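PDB 1W8S: fructose-bisphosphate aldolase class I from Thermoproteus tenax, which is a class I aldolase of the DeoC/LacD family, folded as a TIM barrel and assembled from several copies of one chain. Local coordinates for residues P31-D36 against V234-D239; E89-A94 against W121-E126; I113-G118 against V143-R148. The protein carries 2 engineered substitutions. One frame throughout, in Å; residues are numbered along the deposited sequence. Where two conformers were deposited one is given.

All three contacts belong to one parallel-stranded beta/alpha barrel. Contact 1 ties the loop after helix 25-28 to the end of helix 232-235, and contacts 2 and 3 are nested inside it along the chain. Those two lie side by side, centres about 9 Å apart, and their segments alternate in sequence; contact 1 sits about 29 and 26 Å from them, centre to centre. Contacts 2 and 3 are joined directly, with S117 OG 2.6 Å from P90 O and E89 OE1 2.7 Å from G118 N, both probable hydrogen bonds. Contacts 1 and 2 both reach the second subunit, and contacts 2 and 3 the third, so the three sites also lie near subunit interfaces.

Contact 1. Residues P31-D36 against V234-D239; sequences PADFMD and VWQRRD
The backbone oxygen of D33 takes the amide of Q236: Q236 NE2 donates to D33 O at 2.9 Å, with an N-H...O angle of 156°. The oxygen lies close to the plane of the donating amide, but the nitrogen comes in from well off the C=O direction and a little out of the carbonyl plane. Q236 gets there by running extended beyond CG, its CG also packing against D33 O at 3.3 Å. The indole rim reaches the same oxygen: D33 O lies at the indole edge, in the ring plane, 3.6 Å from W235 CZ3.

W235 also meets F34. The two rings form an offset edge-to-face pair, the edge of F34 turned toward the indole face with the planes 60° apart, and W235 CZ3 is 3.7 Å from F34 CD1. The indole is swung toward the 31-36 loop because its CG sits between the backbone N and the carbonyl carbon (chi1 51°). W235 CH2 then comes within 3.9 Å of D33 CB. Nearby, D36 CB is 3.6 Å from Q236 O, and R238 passes its CG about 4.0 Å from D36 O.

Other polar atoms have partners outside the two segments. D33 OD2 is hydrogen-bonded to H29, W235 NE1 to A22 O and W235 O to N37, while K206 makes weak contacts with both D36 OD2 and Q236 O. The 31-36 loop also packs on the second subunit, F34 against R166 of that chain.

The W235 side chain is about 5 Å from the bound 1,6-di-O-phosphono-beta-D-fructofuranose. Between the two segments, then, the joining is mostly done by one neutral amide bond to a backbone oxygen and by ring contact, with the aspartate carboxylates paired elsewhere or only weakly.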
loop_
_atom_site.group_PDB
_atom_site.type_symbol
_atom_site.label_atom_id
_atom_site.label_comp_id
_atom_site.label_asym_id
_atom_site.label_seq_id
_atom_site.Cartn_x
_atom_site.Cartn_y
_atom_site.Cartn_z
ATOM N N PRO E 31 10.265 -23.433 -17.009
ATOM C CA PRO E 31 10.940 -24.683 -17.322
ATOM C C PRO E 31 11.404 -24.868 -18.766
ATOM O O PRO E 31 11.978 -25.910 -19.019
ATOM C CB PRO E 31 9.930 -25.751 -16.895
ATOM C CG PRO E 31 8.596 -25.101 -16.973
ATOM C CD PRO E 31 8.832 -23.635 -16.752
ATOM N N ALA E 32 11.220 -23.895 -19.647
ATOM C CA ALA E 32 11.815 -23.966 -20.971
ATOM C C ALA E 32 13.371 -24.070 -20.889
ATOM O O ALA E 32 13.972 -24.743 -21.702
ATOM C CB ALA E 32 11.369 -22.776 -21.835
ATOM N N ASP E 33 13.957 -23.476 -19.849
ATOM C CA ASP E 33 15.400 -23.584 -19.501
ATOM C C ASP E 33 15.833 -25.050 -19.357
ATOM O O ASP E 33 17.005 -25.352 -19.542
ATOM C CB ASP E 33 15.699 -22.835 -18.159
ATOM C CG ASP E 33 16.076 -21.322 -18.341
ATOM O OD1 ASP E 33 16.025 -20.785 -19.481
ATOM O OD2 ASP E 33 16.466 -20.606 -17.395
ATOM N N PHE E 34 14.895 -25.945 -19.030
ATOM C CA PHE E 34 15.206 -27.332 -18.674
ATOM C C PHE E 34 15.110 -28.349 -19.805
ATOM O O PHE E 34 15.462 -29.493 -19.585
ATOM C CB PHE E 34 14.291 -27.829 -17.540
ATOM C CG PHE E 34 14.329 -26.980 -16.292
ATOM C CD1 PHE E 34 15.496 -26.346 -15.881
ATOM C CD2 PHE E 34 13.175 -26.832 -15.517
ATOM C CE1 PHE E 34 15.516 -25.560 -14.710
ATOM C CE2 PHE E 34 13.189 -26.056 -14.339
ATOM C CZ PHE E 34 14.354 -25.408 -13.956
ATOM N N MET E 35 14.606 -27.961 -20.977
ATOM C CA MET E 35 14.440 -28.902 -22.107
ATOM C C MET E 35 15.778 -29.424 -22.677
ATOM O O MET E 35 15.881 -30.593 -23.075
ATOM C CB MET E 35 13.616 -28.260 -23.239
ATOM C CG MET E 35 12.165 -27.922 -22.836
ATOM S SD MET E 35 10.916 -28.633 -23.946
ATOM C CE MET E 35 11.083 -30.410 -23.582
ATOM N N ASP E 36 16.799 -28.572 -22.724
ATOM C CA ASP E 36 18.111 -28.968 -23.280
ATOM C C ASP E 36 18.685 -30.225 -22.595
ATOM O O ASP E 36 19.260 -31.096 -23.255
ATOM C CB ASP E 36 19.117 -27.809 -23.151
ATOM C CG ASP E 36 18.870 -26.692 -24.177
ATOM O OD1 ASP E 36 18.078 -26.899 -25.131
ATOM O OD2 ASP E 36 19.438 -25.577 -24.117
ATOM N N VAL E 234 26.157 -24.385 -16.531
ATOM C CA VAL E 234 26.389 -25.727 -16.028
ATOM C C VAL E 234 25.222 -26.665 -16.401
ATOM O O VAL E 234 25.411 -27.585 -17.172
ATOM C CB VAL E 234 26.692 -25.735 -14.504
ATOM C CG1 VAL E 234 26.780 -27.158 -13.955
ATOM C CG2 VAL E 234 28.019 -25.019 -14.246
ATOM N N TRP E 235 24.021 -26.449 -15.869
ATOM C CA TRP E 235 22.982 -27.491 -16.000
ATOM C C TRP E 235 22.185 -27.518 -17.293
ATOM O O TRP E 235 21.439 -28.474 -17.515
ATOM C CB TRP E 235 22.066 -27.574 -14.777
ATOM C CG TRP E 235 21.487 -26.313 -14.330
ATOM C CD1 TRP E 235 21.784 -25.630 -13.193
ATOM C CD2 TRP E 235 20.461 -25.572 -14.983
ATOM N NE1 TRP E 235 21.012 -24.494 -13.102
ATOM C CE2 TRP E 235 20.185 -24.441 -14.188
ATOM C CE3 TRP E 235 19.749 -25.734 -16.175
ATOM C CZ2 TRP E 235 19.262 -23.484 -14.555
ATOM C CZ3 TRP E 235 18.796 -24.788 -16.506
ATOM C CH2 TRP E 235 18.582 -23.684 -15.722
ATOM N N GLN E 236 22.351 -26.525 -18.166
ATOM C CA GLN E 236 21.811 -26.657 -19.534
ATOM C C GLN E 236 22.729 -27.471 -20.453
ATOM O O GLN E 236 22.380 -27.680 -21.618
ATOM C CB GLN E 236 21.542 -25.303 -20.206
ATOM C CG GLN E 236 20.248 -24.641 -19.802
ATOM C CD GLN E 236 19.828 -23.508 -20.756
ATOM O OE1 GLN E 236 20.628 -22.634 -21.101
ATOM N NE2 GLN E 236 18.563 -23.524 -21.155
ATOM N N ARG E 237 23.895 -27.896 -19.952
ATOM C CA ARG E 237 24.808 -28.757 -20.714
ATOM C C ARG E 237 24.581 -30.231 -20.413
ATOM O O ARG E 237 24.423 -30.613 -19.269
ATOM C CB ARG E 237 26.256 -28.398 -20.413
ATOM C CG ARG E 237 26.548 -26.957 -20.675
ATOM C CD ARG E 237 27.984 -26.563 -20.443
ATOM N NE ARG E 237 28.209 -25.146 -20.764
ATOM C CZ ARG E 237 28.215 -24.659 -21.992
ATOM N NH1 ARG E 237 28.029 -25.460 -23.025
ATOM N NH2 ARG E 237 28.409 -23.356 -22.197
ATOM N N ARG E 238 24.573 -31.060 -21.453
ATOM C CA ARG E 238 24.450 -32.506 -21.268
ATOM C C ARG E 238 25.710 -33.082 -20.615
ATOM O O ARG E 238 25.636 -34.117 -19.947
ATOM C CB ARG E 238 24.164 -33.204 -22.595
ATOM C CG ARG E 238 22.699 -33.092 -23.046
ATOM C CD ARG E 238 22.527 -33.296 -24.560
ATOM N NE ARG E 238 23.423 -32.394 -25.296
ATOM C CZ ARG E 238 24.006 -32.645 -26.474
ATOM N NH1 ARG E 238 23.786 -33.792 -27.131
ATOM N NH2 ARG E 238 24.810 -31.720 -27.003
ATOM N N ASP E 239 26.844 -32.396 -20.795
ATOM C CA ASP E 239 28.087 -32.722 -20.071
ATOM C C ASP E 239 28.245 -31.845 -18.809
ATOM O O ASP E 239 29.342 -31.353 -18.503
ATOM C CB ASP E 239 29.322 -32.624 -21.004
ATOM C CG ASP E 239 29.658 -31.172 -21.427
ATOM O OD1 ASP E 239 28.723 -30.350 -21.581
ATOM O OD2 ASP E 239 30.830 -30.772 -21.638
#

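Contact 2. Residues E89-A94 against W121-E126; sequences EPVSVA and WKMFEE
E126 and M123 reach A94 and S92 through their torsions: E126 sends CG anti to its own N (chi1 -173°) and stays extended beyond it, while M123 holds CG anti to its carbonyl carbon (chi1 -67°) and bends at chi3 (-75°), which lays its thioether along the 90-92 backbone. At the end of the glutamate, A94 N donates to E126 OE1 at 2.8 Å, meeting the oxygen from above the carboxylate plane. The other oxygen, OE2, is bridged to A94 O by a water that donates to both, and A94 CB rests 3.6 Å from E126 OE2. Both polar atoms of A94 are thus tied to one carboxylate, whose OE1 also pairs with Y111 OH.

One turn earlier on the helix, M123 packs against the 90-92 backbone: its CE is 3.4 Å from P90 O, and S92 N makes a weak bond to M123 SD at 3.7 Å. V91 CG2 rests on the aliphatic part of K122, 4.0 Å from its CD, while K122 NZ turns outside the two segments to a salt bridge with E125 of the second subunit.

The arrangement belongs to a beta/alpha barrel: the start of helix 120-137 packs on the arm that leads into the short, weakly bonded strand about 93-94, which pairs antiparallel with barrel strand 75-81.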
loop_
_atom_site.group_PDB
_atom_site.type_symbol
_atom_site.label_atom_id
_atom_site.label_comp_id
_atom_site.label_asym_id
_atom_site.label_seq_id
_atom_site.Cartn_x
_atom_site.Cartn_y
_atom_site.Cartn_z
ATOM N N GLU E 89 6.778 -2.626 -14.976
ATOM C CA GLU E 89 8.074 -2.132 -14.508
ATOM C C GLU E 89 8.596 -3.248 -13.599
ATOM O O GLU E 89 7.839 -3.804 -12.794
ATOM C CB GLU E 89 7.955 -0.745 -13.824
ATOM C CG GLU E 89 8.185 0.493 -14.765
ATOM C CD GLU E 89 9.548 0.578 -15.482
ATOM O OE1 GLU E 89 10.580 0.674 -14.835
ATOM O OE2 GLU E 89 9.632 0.619 -16.750
ATOM N N PRO E 90 9.863 -3.640 -13.764
ATOM C CA PRO E 90 10.389 -4.834 -13.094
ATOM C C PRO E 90 10.254 -4.774 -11.602
ATOM O O PRO E 90 10.667 -3.808 -10.997
ATOM C CB PRO E 90 11.876 -4.844 -13.478
ATOM C CG PRO E 90 11.943 -4.056 -14.711
ATOM C CD PRO E 90 10.881 -3.044 -14.637
ATOM N N VAL E 91 9.705 -5.829 -11.026
ATOM C CA VAL E 91 9.516 -5.887 -9.595
ATOM C C VAL E 91 9.505 -7.341 -9.166
ATOM O O VAL E 91 8.965 -8.195 -9.854
ATOM C CB VAL E 91 8.230 -5.144 -9.192
ATOM C CG1 VAL E 91 7.018 -5.894 -9.639
ATOM C CG2 VAL E 91 8.197 -4.877 -7.688
ATOM N N SER E 92 10.139 -7.617 -8.045
ATOM C CA SER E 92 10.233 -8.981 -7.507
ATOM C C SER E 92 10.040 -8.873 -5.982
ATOM O O SER E 92 10.850 -8.227 -5.323
ATOM C CB SER E 92 11.595 -9.565 -7.824
ATOM O OG SER E 92 11.684 -10.948 -7.444
ATOM N N VAL E 93 8.941 -9.422 -5.456
ATOM C CA VAL E 93 8.651 -9.315 -4.025
ATOM C C VAL E 93 8.914 -10.631 -3.294
ATOM O O VAL E 93 8.892 -11.706 -3.882
ATOM C CB VAL E 93 7.202 -8.876 -3.750
ATOM C CG1 VAL E 93 6.906 -7.554 -4.366
ATOM C CG2 VAL E 93 6.242 -9.892 -4.230
ATOM N N ALA E 94 9.143 -10.524 -1.994
ATOM C CA ALA E 94 9.445 -11.681 -1.187
ATOM C C ALA E 94 8.272 -12.614 -1.129
ATOM O O ALA E 94 7.132 -12.185 -0.944
ATOM C CB ALA E 94 9.834 -11.247 0.240
ATOM N N TRP E 121 11.646 1.624 -5.554
ATOM C CA TRP E 121 11.216 1.952 -4.177
ATOM C C TRP E 121 10.591 0.760 -3.444
ATOM O O TRP E 121 10.823 0.569 -2.228
ATOM C CB TRP E 121 10.280 3.148 -4.196
ATOM C CG TRP E 121 8.961 2.958 -4.918
ATOM C CD1 TRP E 121 8.670 3.284 -6.217
ATOM C CD2 TRP E 121 7.763 2.369 -4.391
ATOM N NE1 TRP E 121 7.367 2.963 -6.513
ATOM C CE2 TRP E 121 6.791 2.381 -5.426
ATOM C CE3 TRP E 121 7.404 1.849 -3.150
ATOM C CZ2 TRP E 121 5.501 1.881 -5.253
ATOM C CZ3 TRP E 121 6.121 1.354 -2.980
ATOM C CH2 TRP E 121 5.191 1.367 -4.025
ATOM N N LYS E 122 9.821 -0.049 -4.166
ATOM C CA LYS E 122 9.151 -1.190 -3.546
ATOM C C LYS E 122 10.151 -2.252 -3.068
ATOM O O LYS E 122 10.036 -2.767 -1.953
ATOM C CB LYS E 122 8.071 -1.771 -4.486
ATOM C CG LYS E 122 7.273 -2.993 -3.894
ATOM C CD LYS E 122 5.971 -3.309 -4.705
ATOM C CE LYS E 122 4.703 -3.211 -3.794
ATOM N NZ LYS E 122 4.788 -4.177 -2.639
ATOM N N MET E 123 11.178 -2.528 -3.888
ATOM C CA MET E 123 12.209 -3.467 -3.539
ATOM C C MET E 123 13.161 -2.913 -2.480
ATOM O O MET E 123 13.493 -3.630 -1.575
ATOM C CB MET E 123 12.948 -3.981 -4.778
ATOM C CG MET E 123 12.043 -4.846 -5.659
ATOM S SD MET E 123 12.698 -5.042 -7.332
ATOM C CE MET E 123 12.355 -3.453 -8.050
ATOM N N PHE E 124 13.528 -1.626 -2.539
ATOM C CA PHE E 124 14.364 -1.040 -1.489
ATOM C C PHE E 124 13.620 -1.072 -0.137
ATOM O O PHE E 124 14.195 -1.418 0.894
ATOM C CB PHE E 124 14.752 0.397 -1.832
ATOM C CG PHE E 124 15.719 0.533 -3.005
ATOM C CD1 PHE E 124 16.229 -0.568 -3.693
ATOM C CD2 PHE E 124 16.135 1.791 -3.392
ATOM C CE1 PHE E 124 17.108 -0.394 -4.767
ATOM C CE2 PHE E 124 17.027 1.961 -4.430
ATOM C CZ PHE E 124 17.503 0.864 -5.127
ATOM N N GLU E 125 12.333 -0.751 -0.135
ATOM C CA GLU E 125 11.531 -0.834 1.078
ATOM C C GLU E 125 11.507 -2.244 1.722
ATOM O O GLU E 125 11.721 -2.419 2.947
ATOM C CB GLU E 125 10.118 -0.329 0.772
ATOM C CG GLU E 125 9.133 -0.485 1.895
ATOM C CD GLU E 125 7.767 0.126 1.587
ATOM O OE1 GLU E 125 7.605 0.843 0.554
ATOM O OE2 GLU E 125 6.862 -0.126 2.424
ATOM N N GLU E 126 11.245 -3.256 0.907
ATOM C CA GLU E 126 11.233 -4.629 1.378
ATOM C C GLU E 126 12.611 -5.118 1.789
ATOM O O GLU E 126 12.789 -5.753 2.858
ATOM C CB GLU E 126 10.649 -5.536 0.320
ATOM C CG GLU E 126 10.455 -6.950 0.803
ATOM C CD GLU E 126 9.497 -7.676 -0.111
ATOM O OE1 GLU E 126 9.904 -7.914 -1.271
ATOM O OE2 GLU E 126 8.351 -7.968 0.310
HETATM O O HOH W 1 6.514 -9.740 -0.038
#

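Contact 3. Residues I113-G118 against V143-R148; sequences IYPGSG and VESFPR. Engineered in segment 143-148: E144 (natural residue Trp), F146 (natural residue Tyr). With FBP (1,6-di-O-phosphono-beta-D-fructofuranose), chain O.
I113 and S145 form a parallel bridge, flanked by I113 N to E144 O at 2.8 Å and F146 N to I113 O at 3.0 Å. The pairing runs on past the regular strands, R148 N reaching P115 O at 3.0 Å, while Y114 to S117 makes a type II turn with G116 at its positive-phi corner (95°).

P115 and P147 touch through their rings, P115 CG 4.2 Å from P147 CG, and the I113 CD1 methyl nestles against V143 CG1 at 3.7 Å. F146 O lies at the edge of the Y114 ring, in its plane, 3.2 Å from Y114 CD1. Farther out the phenol and the R148 guanidinium lie side by side, pointing the same way with planes 31° apart, and Y114 CE1 is 3.5 Å from R148 NH1. The bend of R148 at chi3 (-66°) goes with a guanidinium that has Y114 CD1 over one face and FBP O6P near its plane at the edge, where R148 NH2 makes a weak bond of 2.8 Å to FBP O6P; NE is held by a salt bridge to E155. The engineered F146 turns its ring edge toward FBP O2, and the engineered E144 bonds T112 through OE2.

Around this seam, helix 158-171 covers I113, P115 and P147, helix 120-137 lies against I113 and Y114, and strand 175-179 continues the sheet beyond strand 141-145.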
loop_
_atom_site.group_PDB
_atom_site.type_symbol
_atom_site.label_atom_id
_atom_site.label_comp_id
_atom_site.label_asym_id
_atom_site.label_seq_id
_atom_site.Cartn_x
_atom_site.Cartn_y
_atom_site.Cartn_z
ATOM N N ILE E 113 17.254 -7.061 -6.594
ATOM C CA ILE E 113 16.787 -5.701 -6.769
ATOM C C ILE E 113 16.992 -5.297 -8.222
ATOM O O ILE E 113 17.919 -5.791 -8.877
ATOM C CB ILE E 113 17.470 -4.714 -5.826
ATOM C CG1 ILE E 113 19.008 -4.712 -6.026
ATOM C CG2 ILE E 113 17.112 -5.004 -4.383
ATOM C CD1 ILE E 113 19.724 -3.607 -5.297
ATOM N N TYR E 114 16.102 -4.427 -8.712
ATOM C CA TYR E 114 16.185 -3.861 -10.070
ATOM C C TYR E 114 16.268 -2.327 -9.992
ATOM O O TYR E 114 15.281 -1.616 -10.213
ATOM C CB TYR E 114 14.990 -4.255 -10.937
ATOM C CG TYR E 114 14.750 -5.736 -11.034
ATOM C CD1 TYR E 114 15.677 -6.576 -11.588
ATOM C CD2 TYR E 114 13.555 -6.303 -10.565
ATOM C CE1 TYR E 114 15.437 -7.963 -11.670
ATOM C CE2 TYR E 114 13.325 -7.689 -10.635
ATOM C CZ TYR E 114 14.262 -8.496 -11.187
ATOM O OH TYR E 114 14.019 -9.845 -11.282
ATOM N N PRO E 115 17.441 -1.816 -9.664
ATOM C CA PRO E 115 17.668 -0.371 -9.690
ATOM C C PRO E 115 17.259 0.226 -11.011
ATOM O O PRO E 115 17.465 -0.382 -12.074
ATOM C CB PRO E 115 19.164 -0.247 -9.451
ATOM C CG PRO E 115 19.535 -1.457 -8.724
ATOM C CD PRO E 115 18.625 -2.539 -9.229
ATOM N N GLY E 116 16.641 1.388 -10.943
ATOM C CA GLY E 116 16.095 2.068 -12.110
ATOM C C GLY E 116 14.618 1.785 -12.357
ATOM O O GLY E 116 13.926 2.596 -12.963
ATOM N N SER E 117 14.125 0.634 -11.904
ATOM C CA SER E 117 12.737 0.271 -12.151
ATOM C C SER E 117 11.800 1.335 -11.578
ATOM O O SER E 117 12.108 1.960 -10.562
ATOM C CB SER E 117 12.399 -1.080 -11.537
ATOM O OG SER E 117 11.032 -1.347 -11.692
ATOM N N GLY E 118 10.662 1.544 -12.232
ATOM C CA GLY E 118 9.561 2.320 -11.667
ATOM C C GLY E 118 9.194 1.836 -10.269
ATOM O O GLY E 118 8.647 2.600 -9.449
ATOM N N VAL E 143 22.744 -9.735 -2.117
ATOM C CA VAL E 143 21.898 -8.896 -2.934
ATOM C C VAL E 143 22.309 -9.154 -4.373
ATOM O O VAL E 143 23.489 -9.002 -4.738
ATOM C CB VAL E 143 22.062 -7.423 -2.623
ATOM C CG1 VAL E 143 21.308 -6.516 -3.659
ATOM C CG2 VAL E 143 21.658 -7.127 -1.167
ATOM N N GLU E 144 21.315 -9.516 -5.163
ATOM C CA GLU E 144 21.427 -9.766 -6.599
ATOM C C GLU E 144 20.980 -8.469 -7.256
ATOM O O GLU E 144 19.809 -8.139 -7.246
ATOM C CB GLU E 144 20.553 -10.993 -6.945
ATOM C CG GLU E 144 20.642 -12.038 -5.815
ATOM C CD GLU E 144 19.737 -13.268 -5.932
ATOM O OE1 GLU E 144 20.242 -14.435 -5.776
ATOM O OE2 GLU E 144 18.499 -13.063 -6.092
ATOM N N SER E 145 21.945 -7.691 -7.740
ATOM C CA SER E 145 21.708 -6.317 -8.168
ATOM C C SER E 145 21.766 -6.240 -9.678
ATOM O O SER E 145 22.875 -6.313 -10.277
ATOM C CB SER E 145 22.778 -5.415 -7.565
ATOM O OG SER E 145 22.466 -4.032 -7.746
ATOM N N PHE E 146 20.591 -6.080 -10.279
ATOM C CA PHE E 146 20.394 -6.134 -11.738
ATOM C C PHE E 146 19.583 -4.946 -12.182
ATOM O O PHE E 146 18.354 -5.045 -12.323
ATOM C CB PHE E 146 19.628 -7.390 -12.148
ATOM C CG PHE E 146 20.329 -8.683 -11.845
ATOM C CD1 PHE E 146 21.657 -8.885 -12.187
ATOM C CD2 PHE E 146 19.641 -9.716 -11.213
ATOM C CE1 PHE E 146 22.294 -10.088 -11.927
ATOM C CE2 PHE E 146 20.265 -10.913 -10.933
ATOM C CZ PHE E 146 21.615 -11.106 -11.299
ATOM N N PRO E 147 20.238 -3.810 -12.405
ATOM C CA PRO E 147 19.543 -2.633 -12.933
ATOM C C PRO E 147 18.779 -2.951 -14.176
ATOM O O PRO E 147 19.274 -3.629 -15.071
ATOM C CB PRO E 147 20.691 -1.632 -13.209
ATOM C CG PRO E 147 21.759 -2.022 -12.231
ATOM C CD PRO E 147 21.649 -3.510 -12.101
ATOM N N ARG E 148 17.540 -2.481 -14.220
ATOM C CA ARG E 148 16.611 -2.837 -15.265
ATOM C C ARG E 148 15.424 -1.927 -15.128
ATOM O O ARG E 148 14.921 -1.749 -14.022
ATOM C CB ARG E 148 16.136 -4.282 -15.083
ATOM C CG ARG E 148 15.378 -4.853 -16.230
ATOM C CD ARG E 148 15.135 -6.333 -16.082
ATOM N NE ARG E 148 16.401 -7.068 -16.141
ATOM C CZ ARG E 148 16.582 -8.299 -15.672
ATOM N NH1 ARG E 148 15.599 -8.938 -15.059
ATOM N NH2 ARG E 148 17.780 -8.881 -15.777
HETATM P P1 FBP O . 22.558 -18.135 -14.750
HETATM O O1P FBP O . 21.766 -19.183 -15.429
HETATM O O2P FBP O . 24.078 -18.441 -14.601
HETATM O O3P FBP O . 22.451 -16.758 -15.414
HETATM O O1 FBP O . 21.973 -18.026 -13.270
HETATM C C1 FBP O . 22.423 -17.026 -12.382
HETATM C C2 FBP O . 21.289 -16.017 -12.147
HETATM O O2 FBP O . 21.753 -14.942 -11.300
HETATM C C3 FBP O . 20.023 -16.631 -11.532
HETATM O O3 FBP O . 20.087 -16.858 -10.133
HETATM C C4 FBP O . 18.981 -15.586 -11.929
HETATM O O4 FBP O . 17.642 -16.052 -11.963
HETATM C C5 FBP O . 19.438 -15.225 -13.335
HETATM O O5 FBP O . 20.863 -15.414 -13.370
HETATM C C6 FBP O . 19.054 -13.789 -13.670
HETATM O O6 FBP O . 19.583 -13.458 -14.942
HETATM P P2 FBP O . 18.625 -12.923 -16.132
HETATM O O4P FBP O . 19.175 -13.499 -17.415
HETATM O O5P FBP O . 17.174 -13.306 -15.835
HETATM O O6P FBP O . 18.787 -11.402 -16.308
#